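PDB 3EK3: nitroreductase from Bacteroides fragilis NCTC 9343, which binds flavin mononucleotide and probably works as an NAD- or NADP-dependent oxidoreductase acting on nitrogen-containing compounds. Local coordinates for residues E65-A70 with P144-Y149; C90-P95 with A130-N135; L97-N102 with L153-N158; N135-T140 with H159-C164. All coordinates share one frame; numbering follows the deposited sequence. Where two conformers were deposited one is given.

Contact 1 of 4, residues E65-A70 with P144-Y149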
# COMPACT_ATOMS: atom_id res chain seq x y z
N GLU A 65 -11.90 -23.18 5.82
CA GLU A 65 -11.93 -24.19 6.89
C GLU A 65 -10.61 -24.31 7.61
O GLU A 65 -10.58 -24.48 8.82
CB GLU A 65 -12.31 -25.57 6.35
CG GLU A 65 -13.77 -25.74 6.11
CD GLU A 65 -14.61 -25.38 7.34
OE1 GLU A 65 -14.43 -25.98 8.42
OE2 GLU A 65 -15.44 -24.48 7.20
N ARG A 66 -9.51 -24.25 6.87
CA ARG A 66 -8.17 -24.35 7.46
C ARG A 66 -7.89 -23.12 8.32
O ARG A 66 -7.33 -23.21 9.41
CB ARG A 66 -7.10 -24.47 6.36
CG ARG A 66 -7.27 -25.67 5.41
CD ARG A 66 -7.53 -26.95 6.18
NE ARG A 66 -7.57 -28.14 5.32
CZ ARG A 66 -8.60 -28.53 4.57
NH1 ARG A 66 -9.73 -27.83 4.50
NH2 ARG A 66 -8.50 -29.65 3.87
N ILE A 67 -8.29 -21.95 7.83
CA ILE A 67 -8.12 -20.70 8.58
C ILE A 67 -8.95 -20.76 9.87
O ILE A 67 -8.44 -20.45 10.96
CB ILE A 67 -8.53 -19.52 7.69
CG1 ILE A 67 -7.47 -19.32 6.62
CG2 ILE A 67 -8.71 -18.21 8.52
CD1 ILE A 67 -7.96 -18.36 5.51
N LYS A 68 -10.20 -21.24 9.77
CA LYS A 68 -11.01 -21.51 10.97
C LYS A 68 -10.31 -22.48 11.91
O LYS A 68 -10.29 -22.29 13.14
CB LYS A 68 -12.41 -22.01 10.58
CG LYS A 68 -13.28 -20.92 9.98
CD LYS A 68 -14.60 -21.43 9.40
CE LYS A 68 -15.23 -22.55 10.19
NZ LYS A 68 -16.48 -23.08 9.54
N GLY A 69 -9.72 -23.54 11.35
CA GLY A 69 -9.00 -24.50 12.18
C GLY A 69 -7.85 -23.89 12.98
O GLY A 69 -7.64 -24.29 14.16
N ALA A 70 -7.12 -22.97 12.35
CA ALA A 70 -6.04 -22.22 13.00
C ALA A 70 -6.62 -21.35 14.12
O ALA A 70 -6.16 -21.38 15.26
CB ALA A 70 -5.28 -21.36 11.97
N PRO A 144 0.33 -25.15 10.27
CA PRO A 144 0.70 -26.27 9.40
C PRO A 144 -0.36 -26.64 8.36
O PRO A 144 -0.02 -26.84 7.19
CB PRO A 144 0.91 -27.42 10.38
CG PRO A 144 1.32 -26.72 11.67
CD PRO A 144 0.55 -25.45 11.70
N GLU A 145 -1.63 -26.74 8.76
CA GLU A 145 -2.66 -27.10 7.79
C GLU A 145 -2.96 -25.97 6.80
O GLU A 145 -3.14 -26.24 5.61
CB GLU A 145 -3.93 -27.60 8.46
CG GLU A 145 -3.75 -28.94 9.21
CD GLU A 145 -3.08 -28.77 10.58
OE1 GLU A 145 -3.34 -27.76 11.28
OE2 GLU A 145 -2.28 -29.66 10.96
N VAL A 146 -2.97 -24.72 7.27
CA VAL A 146 -3.16 -23.60 6.36
C VAL A 146 -1.98 -23.58 5.38
O VAL A 146 -2.16 -23.51 4.16
CB VAL A 146 -3.27 -22.26 7.13
CG1 VAL A 146 -3.29 -21.07 6.17
CG2 VAL A 146 -4.53 -22.26 8.10
N ARG A 147 -0.77 -23.71 5.91
CA ARG A 147 0.42 -23.63 5.04
C ARG A 147 0.42 -24.73 3.97
O ARG A 147 0.74 -24.48 2.80
CB ARG A 147 1.71 -23.67 5.88
CG ARG A 147 3.01 -23.63 5.02
CD ARG A 147 3.07 -22.52 4.00
NE ARG A 147 3.11 -21.20 4.65
CZ ARG A 147 3.59 -20.09 4.09
NH1 ARG A 147 4.05 -20.10 2.87
NH2 ARG A 147 3.61 -18.97 4.80
N ALA A 148 0.09 -25.95 4.37
CA ALA A 148 -0.00 -27.03 3.41
C ALA A 148 -0.98 -26.68 2.28
O ALA A 148 -0.71 -26.96 1.11
CB ALA A 148 -0.39 -28.35 4.11
N TYR A 149 -2.10 -26.05 2.64
CA TYR A 149 -3.11 -25.63 1.66
C TYR A 149 -2.56 -24.55 0.73
O TYR A 149 -2.68 -24.66 -0.49
CB TYR A 149 -4.43 -25.17 2.35
CG TYR A 149 -5.59 -25.43 1.45
CD1 TYR A 149 -5.90 -24.53 0.43
CD2 TYR A 149 -6.31 -26.64 1.51
CE1 TYR A 149 -6.91 -24.78 -0.47
CE2 TYR A 149 -7.35 -26.92 0.59
CZ TYR A 149 -7.63 -25.99 -0.40
OH TYR A 149 -8.61 -26.21 -1.34
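Arg66 and Val146 bring two nearly antiparallel helices together, and the pair illustrates how one small branched side chain can serve as the centre of a helix-helix contact. Along 65-70, Arg66 is the first residue to reach across. Its backbone carbonyl takes the closest touch, Arg66 O lying 3.2 Å from Val146 CG2, while its own CB is 3.8 Å from the same methyl. With chi1 at 173°, Val146 CG2 stands anti to the carbonyl carbon and rests against the backbone of the facing helix. Farther out, Arg66 CG comes within 4.1 Å of Tyr149 CD2. In the conformer described here the aliphatic part bends at its second torsion, and the guanidinium turns one face to that ring carbon with the two planes 61° apart; a second conformer makes this outer arrangement less certain. The Tyr149 hydroxyl is held by Glu62, one turn earlier on the helix of Arg66. Next comes Ile67, whose CG1 borders Val146 CG2 at 4.4 Å, although its side chain starts out away from helix 144-153. Ala70 closes the walk, its CB packing 4.0 Å from Val146 CG2. At that end Glu145 forms a salt bridge with Lys73. The segment axes approach to 8.6 Å at a signed crossing angle of -158°, an antiparallel helix pair that joins helices 57-72 and 144-153 on the outside of the α/β nitroreductase fold.

Contact 2 of 4, residues C90-P95 with A130-N135. With FMN (flavin mononucleotide), chain B.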
# COMPACT_ATOMS: atom_id res chain seq x y z
N CYS A 90 -14.21 -15.72 5.91
CA CYS A 90 -13.36 -14.54 5.93
C CYS A 90 -13.43 -13.75 4.64
O CYS A 90 -13.23 -12.54 4.67
CB CYS A 90 -11.92 -14.89 6.29
SG CYS A 90 -11.01 -15.89 5.08
N TYR A 91 -13.74 -14.39 3.52
CA TYR A 91 -13.76 -13.69 2.22
C TYR A 91 -15.17 -13.38 1.73
O TYR A 91 -15.38 -12.98 0.59
CB TYR A 91 -12.94 -14.45 1.14
CG TYR A 91 -13.49 -15.81 0.84
CD1 TYR A 91 -13.15 -16.89 1.63
CD2 TYR A 91 -14.41 -16.02 -0.15
CE1 TYR A 91 -13.69 -18.12 1.42
CE2 TYR A 91 -14.95 -17.25 -0.38
CZ TYR A 91 -14.59 -18.31 0.42
OH TYR A 91 -15.13 -19.58 0.25
N TYR A 92 -16.15 -13.52 2.62
CA TYR A 92 -17.52 -13.09 2.33
C TYR A 92 -18.16 -13.74 1.10
O TYR A 92 -19.01 -13.14 0.47
CB TYR A 92 -17.58 -11.56 2.22
CG TYR A 92 -16.95 -10.88 3.41
CD1 TYR A 92 -17.50 -11.00 4.67
CD2 TYR A 92 -15.82 -10.12 3.27
CE1 TYR A 92 -16.93 -10.37 5.79
CE2 TYR A 92 -15.22 -9.49 4.36
CZ TYR A 92 -15.77 -9.63 5.62
OH TYR A 92 -15.19 -8.99 6.71
N HIS A 93 -17.76 -14.96 0.77
CA HIS A 93 -18.28 -15.69 -0.37
C HIS A 93 -18.07 -14.97 -1.70
O HIS A 93 -18.78 -15.23 -2.68
CB HIS A 93 -19.74 -16.06 -0.13
CG HIS A 93 -19.93 -16.92 1.07
ND1 HIS A 93 -19.50 -18.23 1.11
CD2 HIS A 93 -20.45 -16.65 2.29
CE1 HIS A 93 -19.77 -18.74 2.30
NE2 HIS A 93 -20.34 -17.80 3.03
N ALA A 94 -17.05 -14.11 -1.75
CA ALA A 94 -16.56 -13.58 -3.01
C ALA A 94 -16.15 -14.75 -3.93
O ALA A 94 -15.65 -15.77 -3.47
CB ALA A 94 -15.39 -12.62 -2.78
N PRO A 95 -16.41 -14.63 -5.25
CA PRO A 95 -16.05 -15.74 -6.16
C PRO A 95 -14.54 -15.90 -6.45
O PRO A 95 -14.11 -16.96 -6.94
CB PRO A 95 -16.82 -15.36 -7.44
CG PRO A 95 -16.88 -13.93 -7.41
CD PRO A 95 -17.11 -13.56 -5.97
N ALA A 130 -16.40 -5.10 -7.20
CA ALA A 130 -16.24 -4.85 -5.77
C ALA A 130 -15.03 -5.59 -5.26
O ALA A 130 -14.63 -6.62 -5.81
CB ALA A 130 -17.50 -5.32 -4.98
N SER A 131 -14.50 -5.09 -4.15
CA SER A 131 -13.33 -5.69 -3.52
C SER A 131 -13.31 -5.44 -2.03
O SER A 131 -14.09 -4.63 -1.50
CB SER A 131 -12.05 -5.15 -4.16
OG SER A 131 -11.94 -3.74 -3.94
N CYS A 132 -12.47 -6.19 -1.35
CA CYS A 132 -12.18 -6.00 0.08
C CYS A 132 -10.84 -6.60 0.46
O CYS A 132 -10.49 -7.66 -0.04
CB CYS A 132 -13.29 -6.66 0.92
SG CYS A 132 -13.39 -6.22 2.67
N TRP A 133 -10.12 -5.94 1.38
CA TRP A 133 -8.95 -6.50 2.01
C TRP A 133 -9.42 -7.62 2.91
O TRP A 133 -10.25 -7.41 3.77
CB TRP A 133 -8.22 -5.45 2.88
CG TRP A 133 -6.87 -5.88 3.34
CD1 TRP A 133 -6.58 -6.88 4.22
CD2 TRP A 133 -5.62 -5.28 2.98
NE1 TRP A 133 -5.23 -6.97 4.40
CE2 TRP A 133 -4.61 -5.99 3.67
CE3 TRP A 133 -5.26 -4.21 2.16
CZ2 TRP A 133 -3.26 -5.68 3.51
CZ3 TRP A 133 -3.94 -3.89 2.02
CH2 TRP A 133 -2.94 -4.61 2.72
N ILE A 134 -8.85 -8.81 2.74
CA ILE A 134 -9.05 -9.94 3.62
C ILE A 134 -7.71 -10.23 4.31
O ILE A 134 -6.75 -10.62 3.64
CB ILE A 134 -9.56 -11.16 2.80
CG1 ILE A 134 -10.74 -10.73 1.87
CG2 ILE A 134 -9.93 -12.29 3.72
CD1 ILE A 134 -11.96 -10.14 2.65
N ASN A 135 -7.66 -10.00 5.63
CA ASN A 135 -6.39 -10.05 6.40
C ASN A 135 -6.14 -11.34 7.16
O ASN A 135 -5.12 -11.45 7.81
CB ASN A 135 -6.36 -8.87 7.38
CG ASN A 135 -4.95 -8.33 7.62
OD1 ASN A 135 -4.11 -8.30 6.71
ND2 ASN A 135 -4.71 -7.84 8.82
N1 FMN B . -11.88 -5.61 5.95
C2 FMN B . -12.40 -6.85 6.23
O2 FMN B . -13.60 -7.08 6.08
N3 FMN B . -11.61 -7.86 6.74
C4 FMN B . -10.30 -7.64 6.96
O4 FMN B . -9.59 -8.63 7.20
C4A FMN B . -9.76 -6.38 6.65
N5 FMN B . -8.42 -6.14 6.85
C5A FMN B . -7.85 -4.93 6.53
C6 FMN B . -6.48 -4.74 6.72
C7 FMN B . -5.87 -3.54 6.37
C7M FMN B . -4.34 -3.41 6.38
C8 FMN B . -6.65 -2.53 5.79
C8M FMN B . -5.96 -1.45 5.00
C9 FMN B . -8.02 -2.72 5.61
C9A FMN B . -8.64 -3.92 5.97
N10 FMN B . -10.02 -4.13 5.81
C10 FMN B . -10.55 -5.36 6.11
C1' FMN B . -10.90 -3.08 5.19
C2' FMN B . -11.13 -1.93 6.18
O2' FMN B . -12.04 -2.33 7.19
C3' FMN B . -11.72 -0.77 5.41
O3' FMN B . -10.72 -0.26 4.55
C4' FMN B . -12.18 0.39 6.33
O4' FMN B . -13.29 -0.01 7.11
C5' FMN B . -12.55 1.62 5.51
O5' FMN B . -13.65 1.33 4.66
P FMN B . -13.58 1.53 3.05
O1P FMN B . -13.07 2.89 2.79
O2P FMN B . -14.97 1.20 2.46
O3P FMN B . -12.53 0.60 2.50
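The Tyr92 ring meets Ile134 and Cys132 obliquely, neither flat on nor edge on, and presents its hydroxyl end to the flavin. One of its faces carries Cys90 O, 3.6 Å above the plane and displaced toward the rim; at its edge, near the plane, lies FMN O2. The second flat group, the Trp133 indole, has the dimethylbenzene part of the isoalloxazine over one face and the CA of Asn135 at its edge. Together they illustrate the flavin pocket of the nitroreductase fold, in which a sheet strand, here 130-134, runs beneath the cofactor and a loop reaches its pyrimidine end. Trp133 also packs on Met111 of the second subunit, placing the pocket close to the dimer interface.

A type I' turn from Tyr91 to Ala94, closed by the Ala94 N to Tyr91 O bond, carries Tyr92 to its place. Ile134 packs between loop and strand: its CD1 is 3.4 Å from Cys90 O and 3.7 Å from Tyr92 CE2, and its CG2 is 4.0 Å from Cys90 SG. Cys132 makes a sulfur-aromatic contact with the tyrosine, SG lying obliquely to the Tyr92 ring and 5.3 Å from its centroid.

Each segment gives the flavin one donor: Tyr92 OH makes a 2.6 Å hydrogen bond to FMN O2, and Asn135 N one of 2.8 Å to FMN O4. Asn135 is itself steadied by Trp133, whose NE1 donates to Asn135 OD1 over 2.9 Å from above the amide plane, 48° out of it.

Contact 3 of 4, residues L97-N102 with L153-N158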
# COMPACT_ATOMS: atom_id res chain seq x y z
N LEU A 97 -10.55 -14.82 -4.68
CA LEU A 97 -9.66 -14.26 -3.69
C LEU A 97 -8.23 -14.28 -4.21
O LEU A 97 -7.73 -15.34 -4.58
CB LEU A 97 -9.72 -15.08 -2.42
CG LEU A 97 -8.95 -14.56 -1.22
CD1 LEU A 97 -9.57 -13.29 -0.65
CD2 LEU A 97 -8.92 -15.64 -0.18
N VAL A 98 -7.58 -13.13 -4.22
CA VAL A 98 -6.18 -13.04 -4.62
C VAL A 98 -5.31 -12.99 -3.37
O VAL A 98 -5.40 -12.06 -2.54
CB VAL A 98 -5.87 -11.83 -5.46
CG1 VAL A 98 -4.44 -11.89 -6.03
CG2 VAL A 98 -6.84 -11.73 -6.59
N ILE A 99 -4.50 -14.02 -3.22
CA ILE A 99 -3.58 -14.09 -2.10
C ILE A 99 -2.28 -13.39 -2.47
O ILE A 99 -1.61 -13.80 -3.41
CB ILE A 99 -3.27 -15.57 -1.75
CG1 ILE A 99 -4.57 -16.31 -1.42
CG2 ILE A 99 -2.27 -15.66 -0.57
CD1 ILE A 99 -4.46 -17.83 -1.32
N VAL A 100 -1.91 -12.35 -1.72
CA VAL A 100 -0.75 -11.53 -2.08
C VAL A 100 0.34 -11.84 -1.04
O VAL A 100 0.18 -11.58 0.14
CB VAL A 100 -1.08 -10.02 -2.19
CG1 VAL A 100 0.19 -9.20 -2.61
CG2 VAL A 100 -2.22 -9.75 -3.25
N SER A 101 1.45 -12.43 -1.52
CA SER A 101 2.49 -12.94 -0.61
C SER A 101 3.83 -12.31 -0.98
O SER A 101 3.99 -11.79 -2.05
CB SER A 101 2.59 -14.46 -0.69
OG SER A 101 2.97 -14.94 -1.97
N ASN A 102 4.80 -12.40 -0.08
CA ASN A 102 6.14 -11.88 -0.36
C ASN A 102 7.09 -12.61 0.53
O ASN A 102 6.68 -13.12 1.56
CB ASN A 102 6.18 -10.36 -0.11
CG ASN A 102 7.30 -9.63 -0.89
OD1 ASN A 102 8.09 -10.23 -1.61
ND2 ASN A 102 7.36 -8.31 -0.72
N LEU A 153 -1.87 -24.55 -3.41
CA LEU A 153 -2.41 -23.52 -4.31
C LEU A 153 -1.32 -22.83 -5.13
O LEU A 153 -1.61 -22.15 -6.10
CB LEU A 153 -3.17 -22.46 -3.51
CG LEU A 153 -4.48 -22.94 -2.89
CD1 LEU A 153 -4.91 -21.87 -1.89
CD2 LEU A 153 -5.55 -23.20 -3.99
N GLY A 154 -0.07 -22.95 -4.71
CA GLY A 154 1.03 -22.30 -5.44
C GLY A 154 1.64 -21.09 -4.78
O GLY A 154 2.47 -20.42 -5.37
N VAL A 155 1.25 -20.81 -3.54
CA VAL A 155 1.94 -19.77 -2.76
C VAL A 155 3.36 -20.28 -2.40
O VAL A 155 3.52 -21.40 -1.89
CB VAL A 155 1.19 -19.43 -1.45
CG1 VAL A 155 1.97 -18.35 -0.67
CG2 VAL A 155 -0.25 -18.96 -1.72
N PRO A 156 4.41 -19.50 -2.74
CA PRO A 156 5.74 -19.97 -2.40
C PRO A 156 5.94 -20.25 -0.93
O PRO A 156 5.50 -19.49 -0.08
CB PRO A 156 6.65 -18.81 -2.86
CG PRO A 156 5.92 -18.16 -3.92
CD PRO A 156 4.45 -18.25 -3.50
N GLU A 157 6.62 -21.34 -0.65
CA GLU A 157 6.81 -21.77 0.73
C GLU A 157 7.61 -20.82 1.58
O GLU A 157 7.49 -20.86 2.79
CB GLU A 157 7.46 -23.15 0.77
CG GLU A 157 6.52 -24.18 0.19
CD GLU A 157 7.07 -25.59 0.21
OE1 GLU A 157 7.17 -26.17 1.31
OE2 GLU A 157 7.39 -26.10 -0.88
N ASN A 158 8.45 -20.00 0.94
CA ASN A 158 9.27 -19.01 1.64
C ASN A 158 8.59 -17.64 1.76
O ASN A 158 9.22 -16.69 2.20
CB ASN A 158 10.62 -18.85 0.92
CG ASN A 158 10.49 -18.17 -0.41
OD1 ASN A 158 9.64 -18.52 -1.21
ND2 ASN A 158 11.32 -17.16 -0.65
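The side chains of Ile99 and Val155 cross at about a right angle and touch through their CG2 methyls, in a layer where the loop following helix 144-153 covers strand 96-102 of the antiparallel sheet. A Schellman motif at Gly154 ends the helix and releases the chain across the strand. Ile99 uses its two branches differently. CG2, anti to the backbone N, lies 4.0 Å from Val155 CG2; the other branch, CG1, stands beside the backbone N (chi1 -58°) and extends onward, bringing Ile99 CD1 to within 4.1 Å of Leu153 CD1. Val155 likewise divides its work: with chi1 at 179°, CG1 serves Ser101 and CG2 serves Ile99. Two strand residues are thus covered by one valine.

At Ser101, with chi1 63°, the hydroxyl lies against Val155 CG1 and Pro156 CD, yet it is not stranded in this apolar layer, because it is hydrogen-bonded to His159 ND1. Leu153 additionally packs against Val189 of the second subunit. The ring of Pro156 meets the same oxygen as the valine, Pro156 CD lying 3.9 Å from Ser101 OG, just beyond the 3.8 Å from Val155 CG1 to Ser101 OG.

Contact 4 of 4, residues N135-T140 with H159-C164. With FMN (flavin mononucleotide), chain B.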
# COMPACT_ATOMS: atom_id res chain seq x y z
N ASN A 135 -7.66 -10.00 5.63
CA ASN A 135 -6.39 -10.05 6.40
C ASN A 135 -6.14 -11.34 7.16
O ASN A 135 -5.12 -11.45 7.81
CB ASN A 135 -6.36 -8.87 7.38
CG ASN A 135 -4.95 -8.33 7.62
OD1 ASN A 135 -4.11 -8.30 6.71
ND2 ASN A 135 -4.71 -7.84 8.82
N GLN A 136 -7.02 -12.32 7.06
CA GLN A 136 -6.97 -13.45 7.99
C GLN A 136 -5.84 -14.43 7.73
O GLN A 136 -5.52 -15.24 8.60
CB GLN A 136 -8.32 -14.18 8.06
CG GLN A 136 -9.34 -13.40 8.82
CD GLN A 136 -9.69 -12.10 8.16
OE1 GLN A 136 -10.05 -12.07 6.98
NE2 GLN A 136 -9.63 -10.98 8.93
N LEU A 137 -5.18 -14.35 6.57
CA LEU A 137 -3.99 -15.22 6.35
C LEU A 137 -2.67 -14.65 6.94
O LEU A 137 -1.69 -15.35 7.03
CB LEU A 137 -3.83 -15.56 4.87
CG LEU A 137 -4.74 -16.68 4.34
CD1 LEU A 137 -4.72 -16.77 2.80
CD2 LEU A 137 -4.36 -18.01 4.98
N GLY A 138 -2.63 -13.38 7.35
CA GLY A 138 -1.39 -12.85 7.93
C GLY A 138 -0.91 -13.60 9.15
O GLY A 138 0.29 -13.89 9.26
N THR A 139 -1.80 -13.88 10.09
CA THR A 139 -1.40 -14.53 11.34
C THR A 139 -1.61 -16.05 11.30
O THR A 139 -1.17 -16.77 12.24
CB THR A 139 -2.17 -13.99 12.52
OG1 THR A 139 -3.55 -14.19 12.28
CG2 THR A 139 -1.87 -12.52 12.74
N THR A 140 -2.20 -16.54 10.23
CA THR A 140 -2.50 -17.97 10.11
C THR A 140 -1.69 -18.72 9.04
O THR A 140 -1.73 -19.95 9.00
CB THR A 140 -4.02 -18.24 9.85
OG1 THR A 140 -4.42 -17.68 8.58
CG2 THR A 140 -4.89 -17.76 11.01
N HIS A 159 7.33 -17.56 1.37
CA HIS A 159 6.59 -16.31 1.45
C HIS A 159 5.72 -16.31 2.67
O HIS A 159 5.27 -17.37 3.13
CB HIS A 159 5.70 -16.16 0.23
CG HIS A 159 6.40 -15.61 -0.97
ND1 HIS A 159 5.72 -14.98 -2.00
CD2 HIS A 159 7.71 -15.60 -1.31
CE1 HIS A 159 6.60 -14.61 -2.92
NE2 HIS A 159 7.81 -14.97 -2.52
N LYS A 160 5.45 -15.12 3.18
CA LYS A 160 4.35 -14.92 4.12
C LYS A 160 3.24 -14.23 3.36
O LYS A 160 3.47 -13.61 2.33
CB LYS A 160 4.78 -14.04 5.28
CG LYS A 160 5.99 -14.55 6.05
CD LYS A 160 5.87 -16.01 6.42
CE LYS A 160 7.04 -16.43 7.32
NZ LYS A 160 7.10 -17.90 7.42
N VAL A 161 2.01 -14.34 3.87
CA VAL A 161 0.87 -13.73 3.20
C VAL A 161 0.63 -12.39 3.89
O VAL A 161 0.31 -12.37 5.08
CB VAL A 161 -0.40 -14.61 3.28
CG1 VAL A 161 -1.59 -13.89 2.66
CG2 VAL A 161 -0.16 -15.94 2.52
N TYR A 162 0.83 -11.28 3.18
CA TYR A 162 0.64 -9.94 3.77
C TYR A 162 -0.79 -9.37 3.61
O TYR A 162 -1.22 -8.53 4.43
CB TYR A 162 1.70 -9.01 3.19
CG TYR A 162 3.07 -9.39 3.74
CD1 TYR A 162 3.49 -8.92 4.97
CD2 TYR A 162 3.93 -10.25 3.04
CE1 TYR A 162 4.74 -9.32 5.51
CE2 TYR A 162 5.15 -10.64 3.56
CZ TYR A 162 5.56 -10.18 4.78
OH TYR A 162 6.79 -10.55 5.31
N GLY A 163 -1.50 -9.76 2.56
CA GLY A 163 -2.92 -9.44 2.47
C GLY A 163 -3.59 -10.18 1.33
O GLY A 163 -2.90 -10.75 0.47
N CYS A 164 -4.91 -10.24 1.37
CA CYS A 164 -5.66 -10.84 0.27
C CYS A 164 -6.73 -9.86 -0.25
O CYS A 164 -7.20 -8.98 0.48
CB CYS A 164 -6.29 -12.18 0.67
SG CYS A 164 -5.17 -13.43 1.26
N1 FMN B . -11.88 -5.61 5.95
C2 FMN B . -12.40 -6.85 6.23
O2 FMN B . -13.60 -7.08 6.08
N3 FMN B . -11.61 -7.86 6.74
C4 FMN B . -10.30 -7.64 6.96
O4 FMN B . -9.59 -8.63 7.20
C4A FMN B . -9.76 -6.38 6.65
N5 FMN B . -8.42 -6.14 6.85
C5A FMN B . -7.85 -4.93 6.53
C6 FMN B . -6.48 -4.74 6.72
C7 FMN B . -5.87 -3.54 6.37
C7M FMN B . -4.34 -3.41 6.38
C8 FMN B . -6.65 -2.53 5.79
C8M FMN B . -5.96 -1.45 5.00
C9 FMN B . -8.02 -2.72 5.61
C9A FMN B . -8.64 -3.92 5.97
N10 FMN B . -10.02 -4.13 5.81
C10 FMN B . -10.55 -5.36 6.11
C1' FMN B . -10.90 -3.08 5.19
C2' FMN B . -11.13 -1.93 6.18
O2' FMN B . -12.04 -2.33 7.19
C3' FMN B . -11.72 -0.77 5.41
O3' FMN B . -10.72 -0.26 4.55
C4' FMN B . -12.18 0.39 6.33
O4' FMN B . -13.29 -0.01 7.11
C5' FMN B . -12.55 1.62 5.51
O5' FMN B . -13.65 1.33 4.66
P FMN B . -13.58 1.53 3.05
O1P FMN B . -13.07 2.89 2.79
O2P FMN B . -14.97 1.20 2.46
O3P FMN B . -12.53 0.60 2.50
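The part of the FMN pocket that binds flavin O4 continues into a turn packed on a bulged strand, where Leu137 and Gly138 lie against Val161 and Cys164. Asn135 to Gly138 form a type I turn, closed by the bond from Gly138 N to Asn135 O. Leu137 does most of the packing. Its CB is 3.6 Å from Val161 CG1, and its CG, beside the backbone N (chi1 -80°), carries CD1 to 3.7 Å from Cys164 SG, so that one leucine spans both strand residues. Where the turn comes nearest, Gly138 CA directs a C-H at the carbonyl of Val161, 3.4 Å from Gly138 CA to Val161 O with 151° at the hydrogen. On the ligand side, the bent Gln136 side chain folds back to the flavin, where its NE2 donates to FMN O4 across 2.9 Å, giving that oxygen a second donor besides the backbone of Asn135. Gln136 O accepts a 2.7 Å bond from Thr140 OG1, tying the next part of the loop back onto the turn. A classic beta bulge at Tyr162 and Gly163, opposite Val100, interrupts the strand, and Tyr162 packs on Met111 of the second subunit. The loop therefore lies between strand 160-168 and two helices: Leu137 reaches Ile67 on helix 57-72 and both Val146 and Leu150 on helix 144-153, while Val161 and Cys164 rest on Ile99 of strand 96-102.

In the fold
The four contacts show how a cofactor pocket is built into a continuous fold. Along the chain contact 1 opens first and contact 4 closes last. Contact 2 closes before contact 4 opens, at the Asn135 they share; their centres lie 13 Å apart, both touch FMN and the second subunit, and their strands, 130-134 and 160-168, are neighbours in the antiparallel sheet. Contact 3 is about 9 Å, centre to centre, from contact 4 and involves strand 96-102, on the other side of 160-168. Contact 1 encloses contact 2 in sequence and crosses contacts 3 and 4. It stands farther out, 17 Å between centres from contact 2, yet Ile67 packs on Cys90, linking the helix pair to the flavin-binding loop.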